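Local structure of uncharacterized protein YPL067C (Saccharomyces cerevisiae, 5KCI) at residues F81-N92 against H104-L113; R129-L140 against D189-A199. The protein is of unknown function, a cytoplasmic yeast protein of the DUF3605 family that may be connected with histidine triads and amyloid toxicity. All coordinates share one frame; numbering follows the deposited sequence.

Contact 1: residues F81-N92 against H104-L113; sequences FSSSTLYAVRAN and HLVLWSKVAL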
loop_
_atom_site.group_PDB
_atom_site.type_symbol
_atom_site.label_atom_id
_atom_site.label_comp_id
_atom_site.label_asym_id
_atom_site.label_seq_id
_atom_site.Cartn_x
_atom_site.Cartn_y
_atom_site.Cartn_z
ATOM N N PHE A 81 5.385 -2.666 11.972
ATOM C CA PHE A 81 6.229 -3.518 11.131
ATOM C C PHE A 81 7.235 -4.357 11.925
ATOM O O PHE A 81 8.047 -5.076 11.305
ATOM C CB PHE A 81 6.981 -2.692 10.075
ATOM C CG PHE A 81 6.083 -1.812 9.263
ATOM C CD1 PHE A 81 4.953 -2.337 8.639
ATOM C CD2 PHE A 81 6.346 -0.455 9.146
ATOM C CE1 PHE A 81 4.104 -1.527 7.908
ATOM C CE2 PHE A 81 5.507 0.357 8.422
ATOM C CZ PHE A 81 4.380 -0.171 7.805
ATOM N N SER A 82 7.197 -4.322 13.266
ATOM C CA SER A 82 8.136 -5.071 14.091
ATOM C C SER A 82 7.873 -6.563 14.067
ATOM O O SER A 82 8.733 -7.329 14.501
ATOM C CB SER A 82 8.061 -4.618 15.548
ATOM O OG SER A 82 6.794 -4.970 16.055
ATOM N N SER A 83 6.700 -6.985 13.614
ATOM C CA SER A 83 6.339 -8.391 13.554
ATOM C C SER A 83 5.402 -8.599 12.374
ATOM O O SER A 83 4.573 -7.736 12.089
ATOM C CB SER A 83 5.652 -8.835 14.850
ATOM O OG SER A 83 5.102 -10.124 14.695
ATOM N N SER A 84 5.538 -9.739 11.687
ATOM C CA SER A 84 4.731 -9.981 10.495
ATOM C C SER A 84 3.241 -10.065 10.807
ATOM O O SER A 84 2.412 -9.926 9.895
ATOM C CB SER A 84 5.204 -11.256 9.790
ATOM O OG SER A 84 5.011 -12.416 10.577
ATOM N N THR A 85 2.872 -10.282 12.069
ATOM C CA THR A 85 1.466 -10.310 12.424
ATOM C C THR A 85 0.826 -8.934 12.430
ATOM O O THR A 85 -0.396 -8.841 12.595
ATOM C CB THR A 85 1.271 -10.915 13.828
ATOM O OG1 THR A 85 1.777 -9.999 14.803
ATOM C CG2 THR A 85 2.004 -12.234 13.963
ATOM N N LEU A 86 1.617 -7.871 12.324
ATOM C CA LEU A 86 1.133 -6.509 12.463
ATOM C C LEU A 86 0.868 -5.836 11.124
ATOM O O LEU A 86 0.486 -4.658 11.107
ATOM C CB LEU A 86 2.146 -5.676 13.258
ATOM C CG LEU A 86 2.361 -6.094 14.725
ATOM C CD1 LEU A 86 3.385 -5.202 15.405
ATOM C CD2 LEU A 86 1.056 -6.054 15.499
ATOM N N TYR A 87 1.087 -6.529 10.004
ATOM C CA TYR A 87 0.855 -5.922 8.706
ATOM C C TYR A 87 0.485 -6.991 7.690
ATOM O O TYR A 87 0.634 -8.191 7.926
ATOM C CB TYR A 87 2.096 -5.123 8.248
ATOM C CG TYR A 87 3.362 -5.930 8.197
ATOM C CD1 TYR A 87 3.704 -6.695 7.079
ATOM C CD2 TYR A 87 4.227 -5.935 9.274
ATOM C CE1 TYR A 87 4.891 -7.435 7.055
ATOM C CE2 TYR A 87 5.404 -6.678 9.259
ATOM C CZ TYR A 87 5.727 -7.430 8.162
ATOM O OH TYR A 87 6.907 -8.164 8.162
ATOM N N ALA A 88 0.011 -6.535 6.536
ATOM C CA ALA A 88 -0.344 -7.441 5.454
ATOM C C ALA A 88 -0.266 -6.681 4.139
ATOM O O ALA A 88 -0.667 -5.519 4.063
ATOM C CB ALA A 88 -1.744 -8.020 5.658
ATOM N N VAL A 89 0.247 -7.337 3.108
ATOM C CA VAL A 89 0.339 -6.752 1.774
ATOM C C VAL A 89 -0.611 -7.511 0.854
ATOM O O VAL A 89 -0.652 -8.749 0.864
ATOM C CB VAL A 89 1.792 -6.745 1.256
ATOM C CG1 VAL A 89 2.348 -8.125 1.185
ATOM C CG2 VAL A 89 1.861 -6.078 -0.107
ATOM N N ARG A 90 -1.407 -6.763 0.087
ATOM C CA ARG A 90 -2.370 -7.314 -0.851
ATOM C C ARG A 90 -2.241 -6.603 -2.185
ATOM O O ARG A 90 -1.781 -5.465 -2.246
ATOM C CB ARG A 90 -3.812 -7.147 -0.344
ATOM C CG ARG A 90 -4.117 -7.868 0.950
ATOM C CD ARG A 90 -4.329 -9.342 0.719
ATOM N NE ARG A 90 -4.714 -10.071 1.927
ATOM C CZ ARG A 90 -3.865 -10.512 2.850
ATOM N NH1 ARG A 90 -2.570 -10.290 2.730
ATOM N NH2 ARG A 90 -4.321 -11.168 3.908
ATOM N N ALA A 91 -2.594 -7.296 -3.265
ATOM C CA ALA A 91 -2.769 -6.613 -4.538
ATOM C C ALA A 91 -4.030 -5.759 -4.482
ATOM O O ALA A 91 -5.045 -6.178 -3.925
ATOM C CB ALA A 91 -2.855 -7.631 -5.685
ATOM N N ASN A 92 -3.952 -4.533 -5.006
ATOM C CA ASN A 92 -5.140 -3.687 -5.099
ATOM C C ASN A 92 -6.080 -4.274 -6.143
ATOM O O ASN A 92 -5.691 -4.470 -7.301
ATOM C CB ASN A 92 -4.782 -2.241 -5.456
ATOM C CG ASN A 92 -5.957 -1.274 -5.241
ATOM O OD1 ASN A 92 -7.118 -1.624 -5.479
ATOM N ND2 ASN A 92 -5.657 -0.059 -4.798
ATOM N N HIS A 104 0.197 -2.113 -8.421
ATOM C CA HIS A 104 -0.398 -1.312 -7.346
ATOM C C HIS A 104 -0.732 -2.246 -6.192
ATOM O O HIS A 104 -1.683 -3.037 -6.281
ATOM C CB HIS A 104 -1.647 -0.625 -7.884
ATOM C CG HIS A 104 -2.262 0.345 -6.947
ATOM N ND1 HIS A 104 -3.204 1.257 -7.360
ATOM C CD2 HIS A 104 -2.079 0.557 -5.622
ATOM C CE1 HIS A 104 -3.598 1.980 -6.326
ATOM N NE2 HIS A 104 -2.937 1.572 -5.255
ATOM N N LEU A 105 0.042 -2.169 -5.123
ATOM C CA LEU A 105 -0.188 -2.976 -3.930
ATOM C C LEU A 105 -0.723 -2.091 -2.820
ATOM O O LEU A 105 -0.618 -0.872 -2.885
ATOM C CB LEU A 105 1.093 -3.662 -3.442
ATOM C CG LEU A 105 1.881 -4.463 -4.473
ATOM C CD1 LEU A 105 3.125 -5.065 -3.825
ATOM C CD2 LEU A 105 1.008 -5.561 -5.073
ATOM N N VAL A 106 -1.291 -2.737 -1.803
ATOM C CA VAL A 106 -1.782 -2.070 -0.600
ATOM C C VAL A 106 -1.132 -2.753 0.583
ATOM O O VAL A 106 -1.168 -3.981 0.690
ATOM C CB VAL A 106 -3.311 -2.120 -0.476
ATOM C CG1 VAL A 106 -3.764 -1.360 0.820
ATOM C CG2 VAL A 106 -3.961 -1.523 -1.709
ATOM N N LEU A 107 -0.536 -1.957 1.451
ATOM C CA LEU A 107 0.088 -2.394 2.682
ATOM C C LEU A 107 -0.741 -1.918 3.871
ATOM O O LEU A 107 -0.744 -0.730 4.188
ATOM C CB LEU A 107 1.496 -1.812 2.781
ATOM C CG LEU A 107 2.247 -1.988 4.090
ATOM C CD1 LEU A 107 2.503 -3.460 4.381
ATOM C CD2 LEU A 107 3.586 -1.212 4.004
ATOM N N TRP A 108 -1.377 -2.860 4.537
ATOM C CA TRP A 108 -2.192 -2.629 5.727
ATOM C C TRP A 108 -1.327 -2.777 6.973
ATOM O O TRP A 108 -0.481 -3.679 7.060
ATOM C CB TRP A 108 -3.349 -3.628 5.771
ATOM C CG TRP A 108 -4.262 -3.519 4.625
ATOM C CD1 TRP A 108 -4.183 -4.204 3.439
ATOM C CD2 TRP A 108 -5.383 -2.653 4.523
ATOM N NE1 TRP A 108 -5.224 -3.822 2.611
ATOM C CE2 TRP A 108 -5.975 -2.875 3.262
ATOM C CE3 TRP A 108 -5.970 -1.720 5.394
ATOM C CZ2 TRP A 108 -7.111 -2.176 2.846
ATOM C CZ3 TRP A 108 -7.089 -1.037 4.976
ATOM C CH2 TRP A 108 -7.644 -1.254 3.721
ATOM N N SER A 109 -1.558 -1.904 7.958
ATOM C CA SER A 109 -0.802 -1.961 9.201
ATOM C C SER A 109 -1.732 -1.823 10.410
ATOM O O SER A 109 -2.550 -0.910 10.449
ATOM C CB SER A 109 0.255 -0.855 9.268
ATOM O OG SER A 109 0.989 -0.925 10.479
ATOM N N LYS A 110 -1.590 -2.739 11.366
ATOM C CA LYS A 110 -2.310 -2.673 12.637
ATOM C C LYS A 110 -1.920 -1.443 13.435
ATOM O O LYS A 110 -2.718 -0.938 14.232
ATOM C CB LYS A 110 -2.005 -3.918 13.471
ATOM C CG LYS A 110 -2.901 -5.115 13.279
ATOM C CD LYS A 110 -2.778 -6.058 14.487
ATOM C CE LYS A 110 -3.061 -7.518 14.124
ATOM N NZ LYS A 110 -2.327 -8.491 14.993
ATOM N N VAL A 111 -0.685 -0.980 13.269
ATOM C CA VAL A 111 -0.171 0.211 13.932
ATOM C C VAL A 111 -0.244 1.354 12.936
ATOM O O VAL A 111 0.339 1.289 11.842
ATOM C CB VAL A 111 1.270 0.000 14.423
ATOM C CG1 VAL A 111 1.759 1.218 15.188
ATOM C CG2 VAL A 111 1.363 -1.239 15.288
ATOM N N ALA A 112 -0.973 2.396 13.297
ATOM C CA ALA A 112 -1.023 3.559 12.434
ATOM C C ALA A 112 0.349 4.232 12.400
ATOM O O ALA A 112 1.108 4.199 13.376
ATOM C CB ALA A 112 -2.106 4.531 12.928
ATOM N N LEU A 113 0.655 4.821 11.249
ATOM C CA LEU A 113 1.807 5.681 11.037
ATOM C C LEU A 113 1.300 7.062 10.633
ATOM O O LEU A 113 0.677 7.197 9.562
ATOM C CB LEU A 113 2.734 5.111 9.960
ATOM C CG LEU A 113 3.325 3.746 10.317
ATOM C CD1 LEU A 113 2.532 2.649 9.639
ATOM C CD2 LEU A 113 4.806 3.674 9.954
HETATM O O HOH W 1 2.588 -2.776 11.506
HETATM O O HOH W 2 -3.104 -4.805 -8.556
#

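Contact 2: residues R129-L140 against D189-A199; sequences RMNAFLQAQPLL and DILSHGFEPLA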
loop_
_atom_site.group_PDB
_atom_site.type_symbol
_atom_site.label_atom_id
_atom_site.label_comp_id
_atom_site.label_asym_id
_atom_site.label_seq_id
_atom_site.Cartn_x
_atom_site.Cartn_y
_atom_site.Cartn_z
ATOM N N ARG A 129 9.941 5.795 9.116
ATOM C CA ARG A 129 9.673 4.396 9.448
ATOM C C ARG A 129 9.162 3.616 8.245
ATOM O O ARG A 129 9.619 2.487 7.984
ATOM C CB ARG A 129 8.661 4.301 10.585
ATOM C CG ARG A 129 8.369 2.875 11.053
ATOM C CD ARG A 129 9.567 2.240 11.751
ATOM N NE ARG A 129 9.252 0.906 12.264
ATOM C CZ ARG A 129 10.150 0.025 12.691
ATOM N NH1 ARG A 129 11.450 0.306 12.652
ATOM N NH2 ARG A 129 9.756 -1.159 13.135
ATOM N N MET A 130 8.202 4.187 7.504
ATOM C CA MET A 130 7.728 3.506 6.300
ATOM C C MET A 130 8.874 3.277 5.324
ATOM O O MET A 130 9.024 2.185 4.741
ATOM C CB MET A 130 6.627 4.331 5.634
ATOM C CG MET A 130 6.104 3.707 4.348
ATOM S SD MET A 130 5.367 2.074 4.589
ATOM C CE MET A 130 3.952 2.622 5.496
ATOM N N ASN A 131 9.676 4.312 5.108
ATOM C CA ASN A 131 10.803 4.188 4.187
ATOM C C ASN A 131 11.759 3.083 4.616
ATOM O O ASN A 131 12.187 2.261 3.787
ATOM C CB ASN A 131 11.510 5.541 4.060
ATOM C CG ASN A 131 10.768 6.492 3.143
ATOM O OD1 ASN A 131 10.117 6.072 2.183
ATOM N ND2 ASN A 131 10.905 7.777 3.400
ATOM N N ALA A 132 12.111 3.039 5.902
ATOM C CA ALA A 132 13.012 2.004 6.395
ATOM C C ALA A 132 12.431 0.619 6.176
ATOM O O ALA A 132 13.156 -0.326 5.794
ATOM C CB ALA A 132 13.299 2.229 7.874
ATOM N N PHE A 133 11.126 0.484 6.385
ATOM C CA PHE A 133 10.466 -0.798 6.211
ATOM C C PHE A 133 10.595 -1.276 4.779
ATOM O O PHE A 133 10.971 -2.427 4.529
ATOM C CB PHE A 133 8.995 -0.698 6.566
ATOM C CG PHE A 133 8.238 -1.982 6.381
ATOM C CD1 PHE A 133 8.591 -3.123 7.078
ATOM C CD2 PHE A 133 7.170 -2.048 5.497
ATOM C CE1 PHE A 133 7.877 -4.321 6.906
ATOM C CE2 PHE A 133 6.450 -3.218 5.336
ATOM C CZ PHE A 133 6.799 -4.355 6.053
ATOM N N LEU A 134 10.222 -0.418 3.821
ATOM C CA LEU A 134 10.316 -0.844 2.422
ATOM C C LEU A 134 11.769 -1.043 1.994
ATOM O O LEU A 134 12.070 -1.972 1.239
ATOM C CB LEU A 134 9.615 0.163 1.528
ATOM C CG LEU A 134 8.128 0.341 1.800
ATOM C CD1 LEU A 134 7.598 1.456 0.961
ATOM C CD2 LEU A 134 7.373 -0.983 1.520
ATOM N N GLN A 135 12.686 -0.186 2.452
ATOM C CA GLN A 135 14.098 -0.307 2.066
ATOM C C GLN A 135 14.714 -1.611 2.532
ATOM O O GLN A 135 15.684 -2.099 1.930
ATOM C CB GLN A 135 14.926 0.848 2.644
ATOM C CG GLN A 135 15.026 2.048 1.749
ATOM C CD GLN A 135 15.851 1.766 0.501
ATOM O OE1 GLN A 135 16.721 0.886 0.487
ATOM N NE2 GLN A 135 15.574 2.502 -0.549
ATOM N N ALA A 136 14.193 -2.186 3.605
ATOM C CA ALA A 136 14.791 -3.371 4.197
ATOM C C ALA A 136 14.364 -4.667 3.507
ATOM O O ALA A 136 14.792 -5.739 3.939
ATOM C CB ALA A 136 14.426 -3.436 5.697
ATOM N N GLN A 137 13.542 -4.601 2.443
ATOM C CA GLN A 137 12.891 -5.778 1.891
ATOM C C GLN A 137 13.768 -6.438 0.823
ATOM O O GLN A 137 13.894 -5.866 -0.274
ATOM C CB GLN A 137 11.548 -5.411 1.289
ATOM C CG GLN A 137 10.581 -4.870 2.335
ATOM C CD GLN A 137 10.325 -5.844 3.444
ATOM O OE1 GLN A 137 10.269 -7.051 3.229
ATOM N NE2 GLN A 137 10.145 -5.318 4.668
ATOM N N PRO A 138 14.314 -7.626 1.062
ATOM C CA PRO A 138 15.099 -8.283 -0.010
ATOM C C PRO A 138 14.316 -8.481 -1.288
ATOM O O PRO A 138 14.895 -8.385 -2.389
ATOM C CB PRO A 138 15.491 -9.635 0.606
ATOM C CG PRO A 138 15.283 -9.491 2.067
ATOM C CD PRO A 138 14.184 -8.491 2.243
ATOM N N LEU A 139 13.019 -8.751 -1.183
ATOM C CA LEU A 139 12.215 -8.996 -2.370
ATOM C C LEU A 139 12.075 -7.750 -3.236
ATOM O O LEU A 139 11.694 -7.876 -4.397
ATOM C CB LEU A 139 10.836 -9.530 -1.982
ATOM C CG LEU A 139 10.786 -10.897 -1.284
ATOM C CD1 LEU A 139 9.387 -11.151 -0.770
ATOM C CD2 LEU A 139 11.199 -12.018 -2.215
ATOM N N LEU A 140 12.408 -6.568 -2.725
ATOM C CA LEU A 140 12.353 -5.325 -3.498
ATOM C C LEU A 140 13.731 -4.820 -3.919
ATOM O O LEU A 140 13.828 -3.738 -4.526
ATOM C CB LEU A 140 11.640 -4.228 -2.681
ATOM C CG LEU A 140 10.223 -4.554 -2.180
ATOM C CD1 LEU A 140 9.627 -3.390 -1.461
ATOM C CD2 LEU A 140 9.329 -4.959 -3.366
ATOM N N ASP A 189 5.195 -14.023 -5.834
ATOM C CA ASP A 189 6.216 -14.344 -4.841
ATOM C C ASP A 189 6.117 -13.421 -3.628
ATOM O O ASP A 189 6.051 -13.874 -2.474
ATOM C CB ASP A 189 7.595 -14.232 -5.508
ATOM C CG ASP A 189 8.611 -15.161 -4.901
ATOM O OD1 ASP A 189 8.272 -16.338 -4.685
ATOM O OD2 ASP A 189 9.745 -14.715 -4.635
ATOM N N ILE A 190 6.080 -12.112 -3.876
ATOM C CA ILE A 190 5.997 -11.133 -2.794
ATOM C C ILE A 190 4.766 -11.375 -1.942
ATOM O O ILE A 190 4.829 -11.371 -0.708
ATOM C CB ILE A 190 5.998 -9.710 -3.373
ATOM C CG1 ILE A 190 7.368 -9.385 -3.924
ATOM C CG2 ILE A 190 5.579 -8.694 -2.320
ATOM C CD1 ILE A 190 7.370 -8.279 -4.932
ATOM N N LEU A 191 3.611 -11.521 -2.585
ATOM C CA LEU A 191 2.365 -11.672 -1.847
ATOM C C LEU A 191 2.315 -12.986 -1.075
ATOM O O LEU A 191 1.696 -13.053 -0.006
ATOM C CB LEU A 191 1.186 -11.583 -2.811
ATOM C CG LEU A 191 1.045 -10.264 -3.572
ATOM C CD1 LEU A 191 -0.052 -10.380 -4.617
ATOM C CD2 LEU A 191 0.754 -9.125 -2.607
ATOM N N SER A 192 2.937 -14.038 -1.612
ATOM C CA SER A 192 2.949 -15.329 -0.939
ATOM C C SER A 192 3.852 -15.293 0.282
ATOM O O SER A 192 3.457 -15.728 1.364
ATOM C CB SER A 192 3.405 -16.421 -1.911
ATOM O OG SER A 192 3.669 -17.621 -1.217
ATOM N N HIS A 193 5.072 -14.770 0.125
ATOM C CA HIS A 193 6.011 -14.671 1.237
ATOM C C HIS A 193 5.655 -13.546 2.207
ATOM O O HIS A 193 5.893 -13.679 3.410
ATOM C CB HIS A 193 7.427 -14.443 0.709
ATOM C CG HIS A 193 7.976 -15.595 -0.067
ATOM N ND1 HIS A 193 8.039 -16.873 0.443
ATOM C CD2 HIS A 193 8.499 -15.661 -1.314
ATOM C CE1 HIS A 193 8.572 -17.678 -0.457
ATOM N NE2 HIS A 193 8.860 -16.967 -1.532
ATOM N N GLY A 194 5.110 -12.441 1.706
ATOM C CA GLY A 194 4.924 -11.248 2.501
ATOM C C GLY A 194 6.215 -10.464 2.665
ATOM O O GLY A 194 7.303 -10.889 2.280
ATOM N N PHE A 195 6.089 -9.298 3.278
ATOM C CA PHE A 195 7.273 -8.542 3.627
ATOM C C PHE A 195 7.852 -9.035 4.953
ATOM O O PHE A 195 7.147 -9.578 5.800
ATOM C CB PHE A 195 6.942 -7.063 3.722
ATOM C CG PHE A 195 6.664 -6.408 2.393
ATOM C CD1 PHE A 195 7.335 -6.807 1.236
ATOM C CD2 PHE A 195 5.749 -5.379 2.301
ATOM C CE1 PHE A 195 7.087 -6.171 0.023
ATOM C CE2 PHE A 195 5.495 -4.755 1.097
ATOM C CZ PHE A 195 6.160 -5.147 -0.043
ATOM N N GLU A 196 9.162 -8.815 5.128
ATOM C CA GLU A 196 9.873 -9.196 6.340
ATOM C C GLU A 196 9.815 -8.074 7.377
ATOM O O GLU A 196 9.871 -6.892 7.019
ATOM C CB GLU A 196 11.330 -9.505 6.029
ATOM C CG GLU A 196 11.532 -10.658 5.067
ATOM C CD GLU A 196 12.997 -11.009 4.889
ATOM O OE1 GLU A 196 13.860 -10.226 5.338
ATOM O OE2 GLU A 196 13.286 -12.072 4.304
ATOM N N PRO A 197 9.724 -8.424 8.655
ATOM C CA PRO A 197 9.563 -7.395 9.691
ATOM C C PRO A 197 10.856 -6.635 9.924
ATOM O O PRO A 197 11.946 -7.057 9.534
ATOM C CB PRO A 197 9.161 -8.195 10.939
ATOM C CG PRO A 197 9.720 -9.548 10.711
ATOM C CD PRO A 197 9.612 -9.781 9.210
ATOM N N LEU A 198 10.714 -5.484 10.576
ATOM C CA LEU A 198 11.826 -4.587 10.859
ATOM C C LEU A 198 11.783 -4.214 12.336
ATOM O O LEU A 198 10.761 -3.723 12.830
ATOM C CB LEU A 198 11.752 -3.334 9.985
ATOM C CG LEU A 198 12.884 -2.321 10.189
ATOM C CD1 LEU A 198 14.225 -2.851 9.787
ATOM C CD2 LEU A 198 12.563 -1.071 9.409
ATOM N N ALA A 199 12.871 -4.463 13.051
ATOM C CA ALA A 199 12.890 -4.144 14.486
ATOM C C ALA A 199 12.699 -2.643 14.691
ATOM O O ALA A 199 13.100 -1.849 13.835
ATOM C CB ALA A 199 14.185 -4.606 15.129
#

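Contact 1: residues F81-N92 against H104-L113
Phe81 brings the far end of its ring against two leucines: CE2 lies 3.7 Å from Leu113 CD2, while CE1 and CZ meet CD2 of Leu107, whose side chain arrives from the opposite direction. Its backbone N donates to a water that in turn donates to Leu86 O and Ser109 OG; Ser109 OG itself donates to Val111 O at 2.7 Å, so the turn after the second strand is tied to the first. Thr85 O takes Lys110 NZ at 3.1 Å, the amine standing 43° out of the carbonyl plane. To get there the extended lysine chain passes at about a right angle to Leu86, its CD touching Leu86 CD2. Leu86 O also accepts Lys110 N, and regular pairing follows: Ala88 with Trp108 and Arg90 with Val106 exchange two backbone bonds each, alternating with the non-hydrogen-bonded pairs Tyr87-Ser109, Val89-Leu107 and Ala91-Leu105. Val89 CG2 packs on Leu105 CD1. Asn92 closes the run, its N bonded to His104 O at 3.0 Å. Both Asn92 and His104 turn CG anti to N (chi1 -167° and -173°), which lays them side by side: Asn92 CB sits 4.0 Å from the imidazole centroid as a CH-pi contact, and ND2 hovers over the same ring. His104 NE2 is bonded with His168 ND1 and its ND1 with Tyr96 N; Asn92 OD1 is held separately by Phe94 N. With an alanine here, His168 ND1 and Tyr96 N would probably lose their mate and the Asn92 side chain the ring beneath it. The whole is an antiparallel beta hairpin, strands 87-91 and 102-109, at one edge of a four-stranded sheet, with helix 56-64 against the Ala88 and Trp108 face and helix 120-135 against the Leu107 face.

Contact 2: residues R129-L140 against D189-A199
Gln137 NE2 serves two backbone carbonyls, Glu196 O at 2.8 Å across the contact and Phe133 O at 3.0 Å one turn back in its own segment. The bond to Glu196 O is nearly straight (170°) and lies in that carbonyl's plane, on a lone pair. On the other branch of the amide, OE1 accepts Glu196 N at 2.8 Å, again through an in-plane lone pair, so one glutamine clasps both the N-H and the C=O of a single residue and its own rotation is fixed. The side chain reaches this place by folding at chi2 (-59°), which also sets NE2 above one face of the Phe133 ring. That ring presents CZ to Phe195 CB and CE1 to Glu196 O, with the two aromatic planes nearly perpendicular. The ring of Phe195 in turn packs against Leu134 CD2 and Leu140 CD1. Helices 120-135 and 180-193 pack on the same face of the antiparallel sheet, an alpha+beta arrangement, and here the chain leaving the second helix, which departs from helical geometry at Gly194 with positive phi, runs back past the end of the first. At the helix 180-193 side, Leu139 pushes CB against Ile190 CG1 and CD1 toward Gly194 O. At the far end Leu198 lays CD2 against Ala132 CB, 3.7 Å away, and over one face of the Arg129 guanidinium, while CD1 reaches Ala136 CB. Arg129 NH1 donates to Ala199 O at 3.0 Å, with that oxygen in the guanidinium plane but the donor 40° above the plane of the carbonyl. NH2 reaches Leu198 O only by a weak, bent bond, and has a second, stronger partner in Ala80 O; Ala199 O is also weakly bonded by Lys79.

Overall arrangement
Contacts 1 and 2 meet directly, their centres about 10 Å apart. Tyr87 OH of contact 1 probably donates to Phe195 O of contact 2 at 2.8 Å, and Phe81 O probably accepts Leu198 N at 2.8 Å. Phe133 joins both, its ring stacked with Phe81 and edge-to-face with Tyr87. Along the chain they are in series, since the hairpin is complete before helix 120-135 begins. A bound zinc ion lies near both, about 4 Å from the side chain of Ala88 and about 6 Å from Gly194.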